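Local coordinates for protein 3-phosphoshikimate 1-carboxyvinyltransferase (Streptomyces sviceus, PDB 7M0O) that probably transfers the enolpyruvyl group of phosphoenolpyruvate to the 5-hydroxyl of shikimate-3-phosphate, the sixth of seven steps to chorismate, at residues G120-H125 against T135-G140; A69-Y74 against G94-D99. One frame throughout, in Å; residues are numbered along the deposited sequence.

Overall arrangement
Following the chain from the N terminus, contact 2 comes first. Strand 70-74 leads into helix 79-90, and the return strand 95-99 settles parallel to its predecessor, closing a beta-alpha-beta crossover. The chain then passes through helices 102-105 and 110-118 before strand 122-125, whose antiparallel pairing with 134-139 closes the shorter hairpin loop of contact 1. The two closures stand in series, neither nested nor crossed. They join side by side, however, because strand 134-139 inserts between 95-99 and 122-125: V136 N lies 2.8 Å from Y96 O and A138 N lies 2.7 Å from G94 O, both probable hydrogen bonds. The result is one mixed four-stranded sheet, with 70-74 and 122-125 outermost.

Contact 1: residues G120-H125 against T135-G140; sequences GVDLRH and TVRAAG
The beta hairpin of strands 122-125 and 134-139 is held by R124 and T135, an antiparallel hydrogen-bonded pair: R124 N reaches T135 O at 2.9 Å and T135 N returns to R124 O at 2.8 Å. Two residues along, R137 N adds a bond to D122 O. On the face bearing D122, R124 and R137, the two guanidinium groups lie flat on each other, centres 3.6 Å apart and planes only 7° apart, although their side chains cross at about a right angle. R124 NH1 sits over the centre of the R137 group. D122 probably eases this meeting of like charges, since R124 grips it side-on, NE to OD1 at 2.9 Å and NH2 to OD2 at 3.0 Å, each oxygen using its syn lone pair. Water 2, in plane at the edge of the R137 guanidinium, accepts from NH1 at 2.8 Å. On the opposite face V136 spreads its methyls: CG1, anti to the backbone N (chi1 -178°), meets V121 CG1 at 3.8 Å, while CG2 turns to L123 CD1. L123 also packs on helix 110-118. This hairpin supplies the last two strands of the 1-2-4-3 mixed sheet, an order that two further sheets of this EPSP synthase repeat.

Contact 2: residues A69-Y74 against G94-D99; sequences AEADVY and GTYRFD
R97 reaches across from strand 95-99 to two carboxylates of strand 70-74. Its NE meets D72 OD1 and its NH1 meets E70 OE2, both modelled at 2.5 Å, doubtfully short; a weak bond from NH2 to D72 OD2, 3.2 Å, completes the salt-bridge network. Both acids come in at the guanidinium edge, with their planes turned away from it, and E70 OE2 offers its anti lone pair. The bend at chi3 (-67°) brings the arginine head back over its neighbour strand, where A71 O lies above one face, toward its rim. With an alanine in place of R97, the carboxylates of E70 and D72 are likely to be left without the positive charge between them. Beneath this network the backbones run parallel: R97 N donates to A71 O at 2.9 Å, nearly straight at 176°, and V73 N to R97 O. On the other face V73 and F98 lie side by side, V73 CB 3.8 Å from F98 CD2, and both pack against L85 of helix 79-90. Farther out, Y96 OH is tied to V68 O and D99 to R105. Parallel neighbours with a connecting helix covering one face are characteristic of a beta-alpha-beta crossover.

Contact 1: residues G120-H125 against T135-G140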
loop_
_atom_site.group_PDB
_atom_site.type_symbol
_atom_site.label_atom_id
_atom_site.label_comp_id
_atom_site.label_asym_id
_atom_site.label_seq_id
_atom_site.Cartn_x
_atom_site.Cartn_y
_atom_site.Cartn_z
ATOM N N GLY A 120 -12.311 -19.736 -18.428
ATOM C CA GLY A 120 -13.450 -19.772 -19.323
ATOM C C GLY A 120 -14.008 -18.429 -19.731
ATOM O O GLY A 120 -15.077 -18.388 -20.352
ATOM N N VAL A 121 -13.337 -17.332 -19.396
ATOM C CA VAL A 121 -13.817 -16.012 -19.776
ATOM C C VAL A 121 -13.487 -15.764 -21.244
ATOM O O VAL A 121 -12.370 -16.036 -21.704
ATOM C CB VAL A 121 -13.206 -14.923 -18.877
ATOM C CG1 VAL A 121 -13.674 -13.536 -19.331
ATOM C CG2 VAL A 121 -13.611 -15.158 -17.414
ATOM N N ASP A 122 -14.471 -15.264 -21.981
ATOM C CA ASP A 122 -14.262 -14.804 -23.353
ATOM C C ASP A 122 -13.671 -13.409 -23.259
ATOM O O ASP A 122 -14.388 -12.412 -23.234
ATOM C CB ASP A 122 -15.574 -14.791 -24.130
ATOM C CG ASP A 122 -15.398 -14.354 -25.576
ATOM O OD1 ASP A 122 -14.347 -13.770 -25.930
ATOM O OD2 ASP A 122 -16.334 -14.590 -26.372
ATOM N N LEU A 123 -12.348 -13.340 -23.174
ATOM C CA LEU A 123 -11.603 -12.089 -23.160
ATOM C C LEU A 123 -10.719 -12.058 -24.398
ATOM O O LEU A 123 -10.043 -13.045 -24.716
ATOM C CB LEU A 123 -10.756 -11.961 -21.877
ATOM C CG LEU A 123 -9.946 -10.694 -21.605
ATOM C CD1 LEU A 123 -9.702 -10.614 -20.117
ATOM C CD2 LEU A 123 -8.606 -10.744 -22.366
ATOM N N ARG A 124 -10.710 -10.923 -25.084
ATOM C CA ARG A 124 -9.943 -10.758 -26.304
ATOM C C ARG A 124 -9.130 -9.476 -26.222
ATOM O O ARG A 124 -9.676 -8.403 -25.949
ATOM C CB ARG A 124 -10.866 -10.735 -27.532
ATOM C CG ARG A 124 -11.707 -11.989 -27.647
ATOM C CD ARG A 124 -12.650 -11.953 -28.833
ATOM N NE ARG A 124 -13.814 -12.813 -28.620
ATOM C CZ ARG A 124 -14.833 -12.891 -29.471
ATOM N NH1 ARG A 124 -14.820 -12.167 -30.587
ATOM N NH2 ARG A 124 -15.865 -13.680 -29.211
ATOM N N HIS A 125 -7.827 -9.603 -26.433
ATOM C CA HIS A 125 -6.960 -8.444 -26.579
ATOM C C HIS A 125 -7.058 -7.938 -28.016
ATOM O O HIS A 125 -6.837 -8.704 -28.965
ATOM C CB HIS A 125 -5.525 -8.813 -26.223
ATOM C CG HIS A 125 -5.341 -9.175 -24.782
ATOM N ND1 HIS A 125 -5.182 -8.224 -23.793
ATOM C CD2 HIS A 125 -5.306 -10.378 -24.158
ATOM C CE1 HIS A 125 -5.042 -8.829 -22.626
ATOM N NE2 HIS A 125 -5.099 -10.136 -22.821
ATOM N N THR A 135 -11.541 -6.687 -24.675
ATOM C CA THR A 135 -12.991 -6.799 -24.663
ATOM C C THR A 135 -13.392 -8.063 -23.913
ATOM O O THR A 135 -12.887 -9.145 -24.220
ATOM C CB THR A 135 -13.517 -6.806 -26.100
ATOM O OG1 THR A 135 -13.177 -5.555 -26.716
ATOM C CG2 THR A 135 -15.035 -6.995 -26.136
ATOM N N VAL A 136 -14.286 -7.921 -22.930
ATOM C CA VAL A 136 -14.823 -9.051 -22.169
ATOM C C VAL A 136 -16.283 -9.266 -22.541
ATOM O O VAL A 136 -17.142 -8.422 -22.247
ATOM C CB VAL A 136 -14.705 -8.844 -20.652
ATOM C CG1 VAL A 136 -15.238 -10.091 -19.909
ATOM C CG2 VAL A 136 -13.274 -8.502 -20.235
ATOM N N ARG A 137 -16.574 -10.421 -23.138
ATOM C CA ARG A 137 -17.946 -10.895 -23.331
ATOM C C ARG A 137 -18.272 -11.802 -22.152
ATOM O O ARG A 137 -18.068 -13.016 -22.199
ATOM C CB ARG A 137 -18.081 -11.606 -24.669
ATOM C CG ARG A 137 -17.862 -10.664 -25.866
ATOM C CD ARG A 137 -17.486 -11.410 -27.154
ATOM N NE ARG A 137 -17.580 -10.571 -28.353
ATOM C CZ ARG A 137 -16.613 -9.775 -28.813
ATOM N NH1 ARG A 137 -15.455 -9.693 -28.178
ATOM N NH2 ARG A 137 -16.805 -9.058 -29.918
ATOM N N ALA A 138 -18.769 -11.193 -21.075
ATOM C CA ALA A 138 -18.887 -11.850 -19.779
ATOM C C ALA A 138 -20.163 -12.685 -19.679
ATOM O O ALA A 138 -21.227 -12.285 -20.166
ATOM C CB ALA A 138 -18.867 -10.791 -18.666
ATOM N N ALA A 139 -20.045 -13.845 -19.027
ATOM C CA ALA A 139 -21.187 -14.693 -18.693
ATOM C C ALA A 139 -20.928 -15.409 -17.368
ATOM O O ALA A 139 -21.223 -16.600 -17.219
ATOM C CB ALA A 139 -21.473 -15.703 -19.804
ATOM N N GLY A 140 -20.371 -14.691 -16.395
ATOM C CA GLY A 140 -19.963 -15.281 -15.137
ATOM C C GLY A 140 -18.735 -16.164 -15.236
ATOM O O GLY A 140 -18.236 -16.429 -16.341
HETATM O O HOH W 1 -17.123 -14.993 -20.604
HETATM O O HOH W 2 -14.374 -10.854 -25.826
#

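Contact 2: residues A69-Y74 against G94-D99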
loop_
_atom_site.group_PDB
_atom_site.type_symbol
_atom_site.label_atom_id
_atom_site.label_comp_id
_atom_site.label_asym_id
_atom_site.label_seq_id
_atom_site.Cartn_x
_atom_site.Cartn_y
_atom_site.Cartn_z
ATOM N N ALA A 69 -25.830 -3.838 -19.922
ATOM C CA ALA A 69 -25.571 -4.982 -20.782
ATOM C C ALA A 69 -24.358 -4.777 -21.683
ATOM O O ALA A 69 -23.798 -5.757 -22.172
ATOM C CB ALA A 69 -26.804 -5.285 -21.636
ATOM N N GLU A 70 -23.934 -3.527 -21.885
ATOM C CA GLU A 70 -22.813 -3.181 -22.754
ATOM C C GLU A 70 -22.249 -1.837 -22.306
ATOM O O GLU A 70 -23.001 -0.957 -21.879
ATOM C CB GLU A 70 -23.251 -3.123 -24.223
ATOM C CG GLU A 70 -22.128 -3.013 -25.248
ATOM C CD GLU A 70 -22.614 -3.317 -26.662
ATOM O OE1 GLU A 70 -23.836 -3.483 -26.841
ATOM O OE2 GLU A 70 -21.779 -3.405 -27.590
ATOM N N ALA A 71 -20.923 -1.695 -22.392
ATOM C CA ALA A 71 -20.297 -0.432 -22.013
ATOM C C ALA A 71 -18.890 -0.322 -22.580
ATOM O O ALA A 71 -18.201 -1.322 -22.794
ATOM C CB ALA A 71 -20.229 -0.262 -20.494
ATOM N N ASP A 72 -18.475 0.925 -22.805
ATOM C CA ASP A 72 -17.089 1.268 -23.078
ATOM C C ASP A 72 -16.538 1.909 -21.808
ATOM O O ASP A 72 -17.079 2.913 -21.333
ATOM C CB ASP A 72 -16.985 2.219 -24.274
ATOM C CG ASP A 72 -17.525 1.615 -25.571
ATOM O OD1 ASP A 72 -16.870 0.709 -26.126
ATOM O OD2 ASP A 72 -18.594 2.048 -26.048
ATOM N N VAL A 73 -15.491 1.319 -21.244
ATOM C CA VAL A 73 -14.932 1.745 -19.964
ATOM C C VAL A 73 -13.504 2.219 -20.201
ATOM O O VAL A 73 -12.667 1.461 -20.709
ATOM C CB VAL A 73 -14.963 0.616 -18.926
ATOM C CG1 VAL A 73 -14.447 1.103 -17.577
ATOM C CG2 VAL A 73 -16.370 0.044 -18.814
ATOM N N TYR A 74 -13.231 3.466 -19.834
ATOM C CA TYR A 74 -11.904 4.059 -19.947
ATOM C C TYR A 74 -11.213 3.980 -18.589
ATOM O O TYR A 74 -11.742 4.480 -17.586
ATOM C CB TYR A 74 -12.013 5.508 -20.425
ATOM C CG TYR A 74 -10.693 6.216 -20.552
ATOM C CD1 TYR A 74 -9.664 5.672 -21.318
ATOM C CD2 TYR A 74 -10.470 7.428 -19.900
ATOM C CE1 TYR A 74 -8.447 6.317 -21.431
ATOM C CE2 TYR A 74 -9.253 8.079 -20.008
ATOM C CZ TYR A 74 -8.249 7.519 -20.778
ATOM O OH TYR A 74 -7.039 8.171 -20.876
ATOM N N GLY A 94 -22.472 -9.450 -19.730
ATOM C CA GLY A 94 -22.617 -8.355 -20.667
ATOM C C GLY A 94 -21.389 -8.280 -21.554
ATOM O O GLY A 94 -20.543 -9.166 -21.537
ATOM N N THR A 95 -21.320 -7.204 -22.339
ATOM C CA THR A 95 -20.200 -6.981 -23.261
ATOM C C THR A 95 -19.487 -5.682 -22.901
ATOM O O THR A 95 -20.086 -4.606 -22.980
ATOM C CB THR A 95 -20.669 -6.945 -24.715
ATOM O OG1 THR A 95 -21.503 -8.080 -24.975
ATOM C CG2 THR A 95 -19.474 -6.976 -25.652
ATOM N N TYR A 96 -18.211 -5.780 -22.516
ATOM C CA TYR A 96 -17.492 -4.653 -21.915
ATOM C C TYR A 96 -16.172 -4.419 -22.639
ATOM O O TYR A 96 -15.296 -5.292 -22.650
ATOM C CB TYR A 96 -17.269 -4.907 -20.419
ATOM C CG TYR A 96 -18.569 -5.268 -19.733
ATOM C CD1 TYR A 96 -19.567 -4.317 -19.575
ATOM C CD2 TYR A 96 -18.832 -6.575 -19.301
ATOM C CE1 TYR A 96 -20.773 -4.627 -18.971
ATOM C CE2 TYR A 96 -20.027 -6.885 -18.688
ATOM C CZ TYR A 96 -20.999 -5.910 -18.536
ATOM O OH TYR A 96 -22.202 -6.209 -17.936
ATOM N N ARG A 97 -16.031 -3.226 -23.219
ATOM C CA ARG A 97 -14.852 -2.849 -23.997
ATOM C C ARG A 97 -13.988 -1.914 -23.154
ATOM O O ARG A 97 -14.389 -0.782 -22.863
ATOM C CB ARG A 97 -15.265 -2.190 -25.312
ATOM C CG ARG A 97 -16.015 -3.121 -26.250
ATOM C CD ARG A 97 -16.598 -2.383 -27.447
ATOM N NE ARG A 97 -17.653 -1.465 -27.035
ATOM C CZ ARG A 97 -18.928 -1.808 -26.890
ATOM N NH1 ARG A 97 -19.315 -3.057 -27.132
ATOM N NH2 ARG A 97 -19.818 -0.901 -26.500
ATOM N N PHE A 98 -12.806 -2.388 -22.760
ATOM C CA PHE A 98 -11.896 -1.625 -21.915
ATOM C C PHE A 98 -10.783 -0.991 -22.740
ATOM O O PHE A 98 -10.327 -1.546 -23.744
ATOM C CB PHE A 98 -11.285 -2.529 -20.837
ATOM C CG PHE A 98 -12.275 -2.981 -19.798
ATOM C CD1 PHE A 98 -12.965 -4.175 -19.937
ATOM C CD2 PHE A 98 -12.500 -2.213 -18.664
ATOM C CE1 PHE A 98 -13.883 -4.588 -18.972
ATOM C CE2 PHE A 98 -13.413 -2.628 -17.695
ATOM C CZ PHE A 98 -14.105 -3.819 -17.858
ATOM N N ASP A 99 -10.356 0.191 -22.309
ATOM C CA ASP A 99 -9.191 0.840 -22.886
ATOM C C ASP A 99 -8.508 1.637 -21.781
ATOM O O ASP A 99 -9.066 1.848 -20.702
ATOM C CB ASP A 99 -9.569 1.734 -24.085
ATOM C CG ASP A 99 -8.402 1.982 -25.007
ATOM O OD1 ASP A 99 -7.324 1.386 -24.770
ATOM O OD2 ASP A 99 -8.560 2.785 -25.958
HETATM O O HOH W 3 -24.464 -7.530 -24.046
#